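Local coordinates for aldehyde Dehydrogenase (Burkholderia cenocepacia, PDB 4O6R), which probably oxidises aldehydes with NAD(P)+ as a member of the aldehyde dehydrogenase family, and binds adenosine monophosphate in its nucleotide pocket, at residues Gly26-Leu31 against Pro181-Pro186; Val154-Pro159 against Gln285-Ile290; Lys228-Gly233 against Arg251-Leu256; Gly257-Asn262 against Glu389-Pro394. One frame throughout, in Å; residues are numbered along the deposited sequence. Where two conformers were deposited one is given.

Contact 1 (Gly26-Leu31 against Pro181-Pro186); sequences GTIDVL and PSEITP. With AMP (adenosine monophosphate), chain E.
Ile28, on strand 27-32, touches Glu183 in the loop that follows strand 176-180 of the aldehyde dehydrogenase nucleotide-binding fold. That loop leads into helix 187-199 and borders the AMP pocket.

Glu183 can be followed outward. Its CB meets CD1 of Ile28 at 4.0 Å, and CG lies almost as near the same methyl. CG sits between the backbone N and the carbonyl carbon (chi1 71°), and a bend at chi2 (-77°) turns the carboxylate from the strand to the nucleotide. CD of Glu183 is 4.2 Å from O2' of AMP. At the tip, OE1 accepts a weak hydrogen bond from O2' of AMP at 3.3 Å. OE1 also forms a salt bridge with Lys180, another AMP-binding residue, which probably helps to position it.

Further along, a methyl of Val30, CG2, points at the Pro186 ring, 3.8 Å from CG of Pro186. Ile42 of strand 37-43 packs on both. Two waters join the backbones. One donates to O of Asp29 and O of Glu183; the other accepts from N of Leu31 and donates to O of Ile184 at 3.1 Å.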
# COMPACT_ATOMS: atom_id res chain seq x y z
N GLY A 26 -3.13 48.65 4.05
CA GLY A 26 -4.03 48.61 2.91
C GLY A 26 -5.27 47.76 3.18
O GLY A 26 -5.26 46.85 4.02
N THR A 27 -6.33 48.07 2.45
CA THR A 27 -7.54 47.29 2.49
C THR A 27 -8.08 47.01 1.10
O THR A 27 -7.69 47.65 0.12
CB THR A 27 -8.64 47.99 3.28
OG1 THR A 27 -8.90 49.26 2.71
CG2 THR A 27 -8.21 48.14 4.71
N ILE A 28 -8.99 46.04 1.05
CA ILE A 28 -9.73 45.68 -0.15
C ILE A 28 -11.23 45.62 0.18
O ILE A 28 -11.61 45.08 1.22
CB ILE A 28 -9.24 44.35 -0.68
CG1 ILE A 28 -7.85 44.57 -1.32
CG2 ILE A 28 -10.21 43.81 -1.71
CD1 ILE A 28 -7.09 43.30 -1.65
N ASP A 29 -12.06 46.17 -0.71
CA ASP A 29 -13.51 46.13 -0.50
C ASP A 29 -14.05 44.76 -0.93
O ASP A 29 -13.70 44.27 -2.01
CB ASP A 29 -14.22 47.22 -1.31
CG ASP A 29 -14.11 48.62 -0.69
OD1 ASP A 29 -13.42 48.84 0.32
OD2 ASP A 29 -14.74 49.52 -1.26
N VAL A 30 -14.88 44.14 -0.08
CA VAL A 30 -15.49 42.85 -0.37
C VAL A 30 -16.93 43.12 -0.69
O VAL A 30 -17.64 43.73 0.10
CB VAL A 30 -15.40 41.89 0.81
CG1 VAL A 30 -16.11 40.57 0.48
CG2 VAL A 30 -13.93 41.64 1.14
N LEU A 31 -17.35 42.68 -1.87
CA LEU A 31 -18.67 42.99 -2.38
C LEU A 31 -19.65 41.82 -2.24
O LEU A 31 -19.25 40.63 -2.28
CB LEU A 31 -18.61 43.47 -3.85
CG LEU A 31 -17.64 44.63 -4.15
CD1 LEU A 31 -17.75 45.07 -5.60
CD2 LEU A 31 -17.95 45.79 -3.22
N PRO A 181 -6.26 33.16 0.28
CA PRO A 181 -7.58 32.93 -0.33
C PRO A 181 -7.88 34.07 -1.28
O PRO A 181 -7.17 35.10 -1.28
CB PRO A 181 -8.52 32.95 0.87
CG PRO A 181 -7.90 33.95 1.79
CD PRO A 181 -6.39 33.77 1.62
N SER A 182 -8.93 33.91 -2.08
CA SER A 182 -9.31 34.97 -2.98
C SER A 182 -9.74 36.19 -2.22
O SER A 182 -10.54 36.10 -1.26
CB SER A 182 -10.49 34.56 -3.86
OG SER A 182 -10.84 35.65 -4.66
N GLU A 183 -9.24 37.34 -2.65
CA GLU A 183 -9.62 38.61 -2.05
C GLU A 183 -11.05 38.99 -2.42
O GLU A 183 -11.63 39.85 -1.78
CB GLU A 183 -8.64 39.74 -2.44
CG GLU A 183 -8.70 40.21 -3.88
CD GLU A 183 -8.03 39.30 -4.90
OE1 GLU A 183 -7.56 38.17 -4.58
OE2 GLU A 183 -7.97 39.77 -6.05
N ILE A 184 -11.61 38.32 -3.44
CA ILE A 184 -13.02 38.50 -3.83
C ILE A 184 -13.97 37.88 -2.79
O ILE A 184 -15.08 38.40 -2.59
CB ILE A 184 -13.33 37.87 -5.22
CG1 ILE A 184 -12.35 38.35 -6.30
CG2 ILE A 184 -14.76 38.18 -5.65
CD1 ILE A 184 -12.14 39.83 -6.30
N THR A 185 -13.56 36.76 -2.18
CA THR A 185 -14.42 36.00 -1.27
C THR A 185 -13.62 35.48 -0.08
O THR A 185 -13.43 34.27 0.06
CB THR A 185 -15.02 34.77 -1.99
OG1 THR A 185 -13.96 33.93 -2.49
CG2 THR A 185 -15.91 35.19 -3.11
N PRO A 186 -13.07 36.38 0.75
CA PRO A 186 -12.12 35.92 1.78
C PRO A 186 -12.77 35.58 3.11
O PRO A 186 -12.10 35.11 4.03
CB PRO A 186 -11.23 37.15 1.98
CG PRO A 186 -12.18 38.29 1.78
CD PRO A 186 -13.03 37.85 0.60
P AMP E . -6.55 33.39 -11.35
O1P AMP E . -6.33 32.02 -11.90
O2P AMP E . -5.45 34.38 -11.79
O3P AMP E . -8.01 33.86 -11.52
O5' AMP E . -6.40 33.34 -9.71
C5' AMP E . -6.77 32.32 -8.74
C4' AMP E . -6.04 32.68 -7.41
O4' AMP E . -4.67 33.02 -7.71
C3' AMP E . -6.56 33.88 -6.61
O3' AMP E . -6.53 33.72 -5.16
C2' AMP E . -5.66 35.02 -7.11
O2' AMP E . -5.57 36.20 -6.27
C1' AMP E . -4.31 34.33 -7.31
N9 AMP E . -3.36 34.99 -8.27
C8 AMP E . -3.66 35.85 -9.29
N7 AMP E . -2.52 36.27 -9.93
C5 AMP E . -1.45 35.66 -9.34
C6 AMP E . 0.03 35.62 -9.51
N6 AMP E . 0.66 36.33 -10.46
N1 AMP E . 0.78 34.86 -8.70
C2 AMP E . 0.19 34.14 -7.73
N3 AMP E . -1.14 34.13 -7.51
C4 AMP E . -2.02 34.84 -8.25
O HOH W 1 -12.87 42.06 -3.15
O HOH W 2 -15.60 41.22 -3.76

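Contact 2 (Val154-Pro159 against Gln285-Ile290); sequences VPWNFP and QGQACI. With AMP (adenosine monophosphate), chain E.
Asn157 and Gln287 form the tight part of this contact. ND2 of Asn157 donates to O of Gln287 at 3.0 Å, with an N-H...O angle of 154°. The acceptor lies in the amide plane of Asn157, but the donor stands above the carbonyl plane of Gln287. Asn157 CB lies 3.2 Å from O of Gln287. Asn284 donates a further hydrogen bond to this oxygen, so two side-chain amides grip one buried carbonyl.

Trp156 adds to the packing. The side chain of Gln287 crosses it at about a right angle, and CD of Gln287 meets CZ3 at the indole edge at 3.6 Å. Gln287 OE1 is held by the backbone N of Thr332.

The segments are two loops. Loop 154-159 links strand 138-153 of the nucleotide-binding sheet to helix 159-172, with Phe158 at the N-cap position. Loop 285-290 carries Cys289, which fits the active-site cysteine motif of the family. At the nucleotide end, O of Val154 accepts from O3' of AMP at 2.8 Å.

The side toward Cys289 is looser and watered. A water accepts from N of Cys289 at 3.1 Å and, weakly, from ND2 of Asn157. It lies in the ring plane of Phe158, at the edge. CB of Ala288 is also at this ring's edge, 4.0 Å from CE2.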
# COMPACT_ATOMS: atom_id res chain seq x y z
N VAL A 154 -5.80 30.02 -3.62
CA VAL A 154 -7.17 29.49 -3.72
C VAL A 154 -8.10 30.50 -4.44
O VAL A 154 -8.08 31.67 -4.08
CB VAL A 154 -7.71 29.31 -2.27
CG1 VAL A 154 -9.10 28.74 -2.26
CG2 VAL A 154 -6.77 28.45 -1.43
N PRO A 155 -8.92 30.07 -5.45
CA PRO A 155 -9.80 31.01 -6.07
C PRO A 155 -11.13 31.19 -5.31
O PRO A 155 -11.30 30.67 -4.19
CB PRO A 155 -10.02 30.40 -7.45
CG PRO A 155 -9.96 28.96 -7.23
CD PRO A 155 -9.05 28.73 -6.06
N TRP A 156 -12.07 31.88 -5.95
CA TRP A 156 -13.27 32.38 -5.28
C TRP A 156 -14.51 31.53 -5.47
O TRP A 156 -15.57 31.93 -4.98
CB TRP A 156 -13.55 33.80 -5.78
CG TRP A 156 -13.41 33.95 -7.27
CD1 TRP A 156 -12.34 34.45 -7.94
CD2 TRP A 156 -14.36 33.55 -8.28
NE1 TRP A 156 -12.56 34.41 -9.29
CE2 TRP A 156 -13.79 33.85 -9.53
CE3 TRP A 156 -15.63 32.97 -8.24
CZ2 TRP A 156 -14.48 33.64 -10.74
CZ3 TRP A 156 -16.32 32.74 -9.44
CH2 TRP A 156 -15.74 33.08 -10.68
N ASN A 157 -14.43 30.38 -6.17
CA ASN A 157 -15.66 29.67 -6.50
C ASN A 157 -16.21 28.72 -5.41
O ASN A 157 -17.42 28.61 -5.26
CB ASN A 157 -15.56 28.96 -7.85
CG ASN A 157 -14.44 27.98 -7.92
OD1 ASN A 157 -13.32 28.30 -7.54
ND2 ASN A 157 -14.71 26.81 -8.44
N PHE A 158 -15.32 28.12 -4.62
CA PHE A 158 -15.70 27.29 -3.48
C PHE A 158 -14.76 27.62 -2.33
O PHE A 158 -14.01 26.78 -1.87
CB PHE A 158 -15.59 25.80 -3.82
CG PHE A 158 -16.65 25.28 -4.78
CD1 PHE A 158 -17.97 25.17 -4.38
CD2 PHE A 158 -16.29 24.83 -6.04
CE1 PHE A 158 -18.93 24.65 -5.23
CE2 PHE A 158 -17.24 24.29 -6.90
CZ PHE A 158 -18.57 24.20 -6.50
N PRO A 159 -14.77 28.88 -1.87
CA PRO A 159 -13.74 29.27 -0.92
C PRO A 159 -13.77 28.49 0.38
O PRO A 159 -12.70 28.12 0.88
CB PRO A 159 -13.97 30.76 -0.68
CG PRO A 159 -15.28 31.08 -1.29
CD PRO A 159 -15.63 30.01 -2.27
N GLN A 285 -23.71 28.04 -10.15
CA GLN A 285 -23.76 28.98 -11.24
C GLN A 285 -22.72 28.64 -12.34
O GLN A 285 -22.20 29.51 -13.03
CB GLN A 285 -23.54 30.40 -10.70
CG GLN A 285 -24.61 30.92 -9.74
CD GLN A 285 -24.75 30.17 -8.42
OE1 GLN A 285 -25.78 29.54 -8.16
NE2 GLN A 285 -23.69 30.22 -7.58
N GLY A 286 -22.41 27.36 -12.48
CA GLY A 286 -21.37 26.95 -13.41
C GLY A 286 -19.94 27.32 -13.06
O GLY A 286 -19.01 27.09 -13.87
N GLN A 287 -19.73 27.82 -11.84
CA GLN A 287 -18.42 28.28 -11.42
C GLN A 287 -17.70 27.13 -10.71
O GLN A 287 -17.56 27.09 -9.48
CB GLN A 287 -18.57 29.50 -10.50
CG GLN A 287 -19.29 30.67 -11.16
CD GLN A 287 -19.75 31.74 -10.15
OE1 GLN A 287 -19.53 32.93 -10.35
NE2 GLN A 287 -20.37 31.30 -9.08
N ALA A 288 -17.33 26.15 -11.53
CA ALA A 288 -16.74 24.93 -11.08
C ALA A 288 -15.82 24.47 -12.18
O ALA A 288 -16.22 24.35 -13.32
CB ALA A 288 -17.81 23.87 -10.80
N CYS A 289 -14.57 24.20 -11.85
CA CYS A 289 -13.63 23.81 -12.88
C CYS A 289 -13.99 22.43 -13.45
O CYS A 289 -13.56 22.10 -14.55
CB CYS A 289 -12.19 23.86 -12.35
SG CYS A 289 -11.69 25.48 -11.70
N ILE A 290 -14.81 21.64 -12.73
CA ILE A 290 -15.33 20.37 -13.26
C ILE A 290 -16.73 20.41 -13.83
O ILE A 290 -17.35 19.35 -14.05
CB ILE A 290 -15.30 19.26 -12.19
CG1 ILE A 290 -15.97 19.71 -10.89
CG2 ILE A 290 -13.85 18.83 -11.99
CD1 ILE A 290 -16.25 18.56 -9.90
P AMP E . -6.55 33.39 -11.35
O1P AMP E . -6.33 32.02 -11.90
O2P AMP E . -5.45 34.38 -11.79
O3P AMP E . -8.01 33.86 -11.52
O5' AMP E . -6.40 33.34 -9.71
C5' AMP E . -6.77 32.32 -8.74
C4' AMP E . -6.04 32.68 -7.41
O4' AMP E . -4.67 33.02 -7.71
C3' AMP E . -6.56 33.88 -6.61
O3' AMP E . -6.53 33.72 -5.16
C2' AMP E . -5.66 35.02 -7.11
O2' AMP E . -5.57 36.20 -6.27
C1' AMP E . -4.31 34.33 -7.31
N9 AMP E . -3.36 34.99 -8.27
C8 AMP E . -3.66 35.85 -9.29
N7 AMP E . -2.52 36.27 -9.93
C5 AMP E . -1.45 35.66 -9.34
C6 AMP E . 0.03 35.62 -9.51
N6 AMP E . 0.66 36.33 -10.46
N1 AMP E . 0.78 34.86 -8.70
C2 AMP E . 0.19 34.14 -7.73
N3 AMP E . -1.14 34.13 -7.51
C4 AMP E . -2.02 34.84 -8.25
O HOH W 3 -13.92 23.71 -8.85

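Contact 3 (Lys228-Gly233 against Arg251-Leu256); sequences KIAFTG and RVQLEL. With AMP (adenosine monophosphate), chain E.
The Phe231 ring meets its neighbours by its edge. CD2 of Leu256 lies in the ring plane, 3.8 Å from CD2 of Phe231. O4' of the AMP ribose is also in the plane, 3.0 Å from CE1. CD2 of Leu254 comes near the ring obliquely. With CG anti to the backbone N (chi1 171°), Phe231 stands off the sheet beside the nucleotide.

A second flat group is the Gln253 amide. Its OE1 accepts from NZ of Lys228 at 2.8 Å, the donor tilted 22° from the carbonyl plane. Both side chains are extended. Lys228 NZ also donates to O of Asp475 and makes a cation-pi contact with Tyr476, so its buried charge has several partners.

The segments are neighbouring parallel strands, 228-232 and 251-255. Helix 235-245 joins them as a beta-alpha-beta crossover in the Rossmann-like nucleotide-binding domain. Five backbone hydrogen bonds run between them, from N of Ile229 to O of Arg251 at one end to N of Gly233 to O of Glu255 at the other.

Ile229, Phe231, Val252 and Leu254 share one face of the sheet. The side chains of Ile229 and Val252 lie side by side, their CG2 atoms 4.0 Å apart. Thr232 and Glu255 are on the other face, with Lys228 and Gln253. Past the strand end, CA of Gly233 is 3.2 Å from O1P of AMP. Leu249 of a neighbouring subunit packs on Leu254 and Leu256.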
# COMPACT_ATOMS: atom_id res chain seq x y z
N LYS A 228 6.73 24.18 -0.98
CA LYS A 228 5.76 23.78 -2.00
C LYS A 228 4.73 24.87 -2.17
O LYS A 228 4.33 25.52 -1.19
CB LYS A 228 5.06 22.47 -1.61
CG LYS A 228 4.03 21.99 -2.62
CD LYS A 228 3.40 20.66 -2.25
CE LYS A 228 2.19 20.43 -3.14
NZ LYS A 228 1.42 19.21 -2.83
N ILE A 229 4.31 25.08 -3.41
CA ILE A 229 3.24 25.99 -3.71
C ILE A 229 2.15 25.22 -4.43
O ILE A 229 2.45 24.43 -5.34
CB ILE A 229 3.72 27.18 -4.55
CG1 ILE A 229 2.61 28.21 -4.80
CG2 ILE A 229 4.31 26.72 -5.88
CD1 ILE A 229 2.24 29.02 -3.58
N ALA A 230 0.91 25.42 -3.97
CA ALA A 230 -0.25 24.78 -4.57
C ALA A 230 -1.19 25.86 -5.08
O ALA A 230 -1.53 26.80 -4.33
CB ALA A 230 -0.94 23.89 -3.56
N PHE A 231 -1.57 25.75 -6.35
CA PHE A 231 -2.35 26.77 -7.00
C PHE A 231 -3.50 26.18 -7.82
O PHE A 231 -3.34 25.17 -8.55
CB PHE A 231 -1.45 27.63 -7.91
CG PHE A 231 -2.23 28.59 -8.79
CD1 PHE A 231 -2.64 29.80 -8.30
CD2 PHE A 231 -2.58 28.24 -10.09
CE1 PHE A 231 -3.37 30.67 -9.09
CE2 PHE A 231 -3.32 29.09 -10.89
CZ PHE A 231 -3.72 30.31 -10.38
N THR A 232 -4.66 26.81 -7.66
CA THR A 232 -5.86 26.48 -8.43
C THR A 232 -6.29 27.76 -9.08
O THR A 232 -6.45 28.78 -8.37
CB THR A 232 -6.96 25.97 -7.49
OG1 THR A 232 -6.53 24.74 -6.91
CG2 THR A 232 -8.28 25.76 -8.18
N GLY A 233 -6.49 27.75 -10.39
CA GLY A 233 -6.84 28.96 -11.13
C GLY A 233 -6.57 28.80 -12.62
O GLY A 233 -6.62 27.69 -13.14
N ARG A 251 8.45 22.55 -4.69
CA ARG A 251 7.51 21.68 -5.37
C ARG A 251 6.28 22.50 -5.76
O ARG A 251 6.02 23.56 -5.17
CB ARG A 251 7.16 20.49 -4.50
CG ARG A 251 8.36 19.56 -4.40
CD ARG A 251 8.29 18.63 -3.21
NE ARG A 251 7.17 17.73 -3.37
CZ ARG A 251 6.93 16.67 -2.60
NH1 ARG A 251 7.75 16.36 -1.61
NH2 ARG A 251 5.88 15.90 -2.84
N VAL A 252 5.57 22.02 -6.77
CA VAL A 252 4.44 22.71 -7.37
C VAL A 252 3.25 21.75 -7.57
O VAL A 252 3.42 20.60 -8.00
CB VAL A 252 4.85 23.32 -8.73
CG1 VAL A 252 3.67 24.00 -9.41
CG2 VAL A 252 5.98 24.32 -8.55
N GLN A 253 2.07 22.22 -7.22
CA GLN A 253 0.82 21.54 -7.56
C GLN A 253 -0.10 22.53 -8.30
O GLN A 253 -0.20 23.71 -7.92
CB GLN A 253 0.16 21.01 -6.27
CG GLN A 253 -1.20 20.38 -6.45
CD GLN A 253 -1.72 19.78 -5.15
OE1 GLN A 253 -1.01 19.77 -4.11
NE2 GLN A 253 -2.94 19.28 -5.19
N LEU A 254 -0.76 22.06 -9.35
CA LEU A 254 -1.55 22.96 -10.22
C LEU A 254 -2.86 22.32 -10.58
O LEU A 254 -2.87 21.19 -11.08
CB LEU A 254 -0.80 23.24 -11.52
CG LEU A 254 0.61 23.85 -11.44
CD1 LEU A 254 1.32 23.81 -12.79
CD2 LEU A 254 0.55 25.27 -10.91
N GLU A 255 -3.95 23.01 -10.32
CA GLU A 255 -5.27 22.62 -10.86
C GLU A 255 -5.78 23.77 -11.64
O GLU A 255 -6.12 24.81 -11.09
CB GLU A 255 -6.32 22.27 -9.80
CG GLU A 255 -7.65 21.78 -10.42
CD GLU A 255 -8.79 22.80 -10.53
OE1 GLU A 255 -8.83 23.70 -11.41
OE2 GLU A 255 -9.76 22.65 -9.76
N LEU A 256 -5.84 23.61 -12.97
CA LEU A 256 -5.89 24.75 -13.92
C LEU A 256 -7.06 24.79 -14.92
O LEU A 256 -6.90 25.26 -16.06
CB LEU A 256 -4.59 24.80 -14.73
CG LEU A 256 -3.27 24.83 -13.99
CD1 LEU A 256 -2.15 24.90 -15.02
CD2 LEU A 256 -3.21 26.01 -13.04
P AMP E . -6.55 33.39 -11.35
O1P AMP E . -6.33 32.02 -11.90
O2P AMP E . -5.45 34.38 -11.79
O3P AMP E . -8.01 33.86 -11.52
O5' AMP E . -6.40 33.34 -9.71
C5' AMP E . -6.77 32.32 -8.74
C4' AMP E . -6.04 32.68 -7.41
O4' AMP E . -4.67 33.02 -7.71
C3' AMP E . -6.56 33.88 -6.61
O3' AMP E . -6.53 33.72 -5.16
C2' AMP E . -5.66 35.02 -7.11
O2' AMP E . -5.57 36.20 -6.27
C1' AMP E . -4.31 34.33 -7.31
N9 AMP E . -3.36 34.99 -8.27
C8 AMP E . -3.66 35.85 -9.29
N7 AMP E . -2.52 36.27 -9.93
C5 AMP E . -1.45 35.66 -9.34
C6 AMP E . 0.03 35.62 -9.51
N6 AMP E . 0.66 36.33 -10.46
N1 AMP E . 0.78 34.86 -8.70
C2 AMP E . 0.19 34.14 -7.73
N3 AMP E . -1.14 34.13 -7.51
C4 AMP E . -2.02 34.84 -8.25

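Contact 4 (Gly257-Asn262 against Glu389-Pro394); sequences GGKGAN and EEVFGP
Glu390 and Lys259 cover most of the surface in this contact, each reaching across to the backbone of the opposite segment. They do not pair with one another.

Lys259 ends on the main chain of Glu389. NZ donates to O of Glu389 at 2.7 Å, tilted 31° from the carbonyl plane. CD and CE lie along the same oxygen, CE at 3.4 Å. A bend at chi2 (78°) turns the chain toward it. NZ has two more polar partners: O of Val386 and a water at 2.8 Å. The water also accepts from N of Val391, so it bridges the lysine to the loop. Three oxygens therefore surround the ammonium group, which probably favours its charged form. CG2 of Val391 packs nearby.

Glu390 runs the opposite way, extended beyond CG, to the glycines. OE1 is 3.3 Å from CA of Gly257. OE2 accepts only a weak hydrogen bond from N of Gly258, at 3.4 Å. O of Gly258 and OE2 of Glu390 are 3.4 Å apart, two acceptors that do not bond.

Segment 257-262 runs into strand 261-264, and segment 389-394 leads into strand 395-401. Both strands belong to the same mixed sheet, separated in it by strand 294-298. The side chain of Glu390, in its Glu-Glu-Val-Phe-Gly-Pro sequence, is about 9 Å from AMP. It probably lies by the cofactor's nicotinamide ribose, as the matching glutamate does in other aldehyde dehydrogenases.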
# COMPACT_ATOMS: atom_id res chain seq x y z
N GLY A 257 -8.24 24.36 -14.47
CA GLY A 257 -9.44 24.48 -15.27
C GLY A 257 -9.72 23.28 -16.16
O GLY A 257 -8.89 22.34 -16.29
N GLY A 258 -10.90 23.33 -16.77
CA GLY A 258 -11.51 22.20 -17.41
C GLY A 258 -12.49 22.66 -18.45
O GLY A 258 -12.95 23.82 -18.45
N LYS A 259 -12.81 21.78 -19.36
CA LYS A 259 -13.91 22.02 -20.27
C LYS A 259 -14.60 20.65 -20.39
O LYS A 259 -14.55 19.98 -21.43
CB LYS A 259 -13.41 22.53 -21.62
CG LYS A 259 -14.52 23.02 -22.56
CD LYS A 259 -15.03 24.40 -22.18
CE LYS A 259 -16.27 24.78 -23.00
NZ LYS A 259 -16.87 26.09 -22.63
N GLY A 260 -15.24 20.28 -19.28
CA GLY A 260 -15.73 18.92 -19.09
C GLY A 260 -16.79 18.47 -20.10
O GLY A 260 -17.81 19.15 -20.28
N ALA A 261 -16.53 17.34 -20.78
CA ALA A 261 -17.57 16.72 -21.58
C ALA A 261 -18.52 15.93 -20.69
O ALA A 261 -18.09 15.26 -19.72
CB ALA A 261 -16.97 15.79 -22.62
N ASN A 262 -19.79 16.01 -21.02
CA ASN A 262 -20.85 15.24 -20.36
C ASN A 262 -21.62 14.55 -21.48
O ASN A 262 -22.39 15.20 -22.16
CB ASN A 262 -21.72 16.20 -19.56
CG ASN A 262 -22.82 15.49 -18.78
OD1 ASN A 262 -22.79 14.28 -18.62
ND2 ASN A 262 -23.78 16.27 -18.28
N GLU A 389 -13.17 27.17 -25.02
CA GLU A 389 -12.67 28.05 -23.99
C GLU A 389 -13.53 27.96 -22.74
O GLU A 389 -14.74 27.80 -22.83
CB GLU A 389 -12.64 29.49 -24.51
CG GLU A 389 -11.76 29.63 -25.74
CD GLU A 389 -11.76 31.02 -26.36
OE1 GLU A 389 -12.15 31.99 -25.69
OE2 GLU A 389 -11.36 31.14 -27.54
N GLU A 390 -12.90 28.07 -21.57
CA GLU A 390 -13.61 27.97 -20.30
C GLU A 390 -14.45 29.24 -20.12
O GLU A 390 -13.91 30.36 -20.15
CB GLU A 390 -12.64 27.74 -19.10
CG GLU A 390 -13.33 27.21 -17.83
CD GLU A 390 -12.39 26.64 -16.74
OE1 GLU A 390 -11.15 26.91 -16.80
OE2 GLU A 390 -12.91 25.93 -15.79
N VAL A 391 -15.76 29.09 -20.01
CA VAL A 391 -16.66 30.23 -19.76
C VAL A 391 -16.89 30.39 -18.24
O VAL A 391 -16.96 31.48 -17.71
CB VAL A 391 -17.98 30.04 -20.54
CG1 VAL A 391 -18.96 31.18 -20.29
CG2 VAL A 391 -17.69 29.94 -22.02
N PHE A 392 -16.99 29.28 -17.53
CA PHE A 392 -17.00 29.28 -16.04
C PHE A 392 -18.27 29.95 -15.52
O PHE A 392 -18.25 30.53 -14.45
CB PHE A 392 -15.75 29.98 -15.46
CG PHE A 392 -15.33 29.47 -14.10
CD1 PHE A 392 -14.84 28.19 -13.96
CD2 PHE A 392 -15.39 30.29 -12.98
CE1 PHE A 392 -14.42 27.72 -12.72
CE2 PHE A 392 -14.97 29.83 -11.73
CZ PHE A 392 -14.49 28.55 -11.60
N GLY A 393 -19.36 29.85 -16.27
CA GLY A 393 -20.66 30.43 -15.86
C GLY A 393 -21.72 29.38 -16.13
O GLY A 393 -21.38 28.24 -16.55
N PRO A 394 -23.00 29.74 -15.91
CA PRO A 394 -24.08 28.76 -16.03
C PRO A 394 -24.41 28.63 -17.51
O PRO A 394 -25.45 29.09 -17.96
CB PRO A 394 -25.22 29.41 -15.25
CG PRO A 394 -25.00 30.88 -15.43
CD PRO A 394 -23.49 31.04 -15.44
O HOH W 4 -16.98 26.44 -19.86

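How the contacts relate
From the N terminus, strand 27-32 is met first; contact 1 closes when the chain reaches loop 181-186. Contact 2 opens at 154-159, before that closure, so the two cross. They touch where Thr185 and Ser182 meet Trp156. Contact 3 opens and closes within the span of contact 2, as one beta-alpha-beta step. Contact 4 starts directly after it, at Gly257, and crosses contact 2 by closing at 389-394 after 285-290. Phe392 of contact 4 packs on Trp156 and Ala288 of contact 2. Contacts 1, 2 and 3 all touch AMP. Contact 2 links the nucleotide-binding sheet to the domain built on the sheet with strand 261-264; contact 4 ties two loops of that domain.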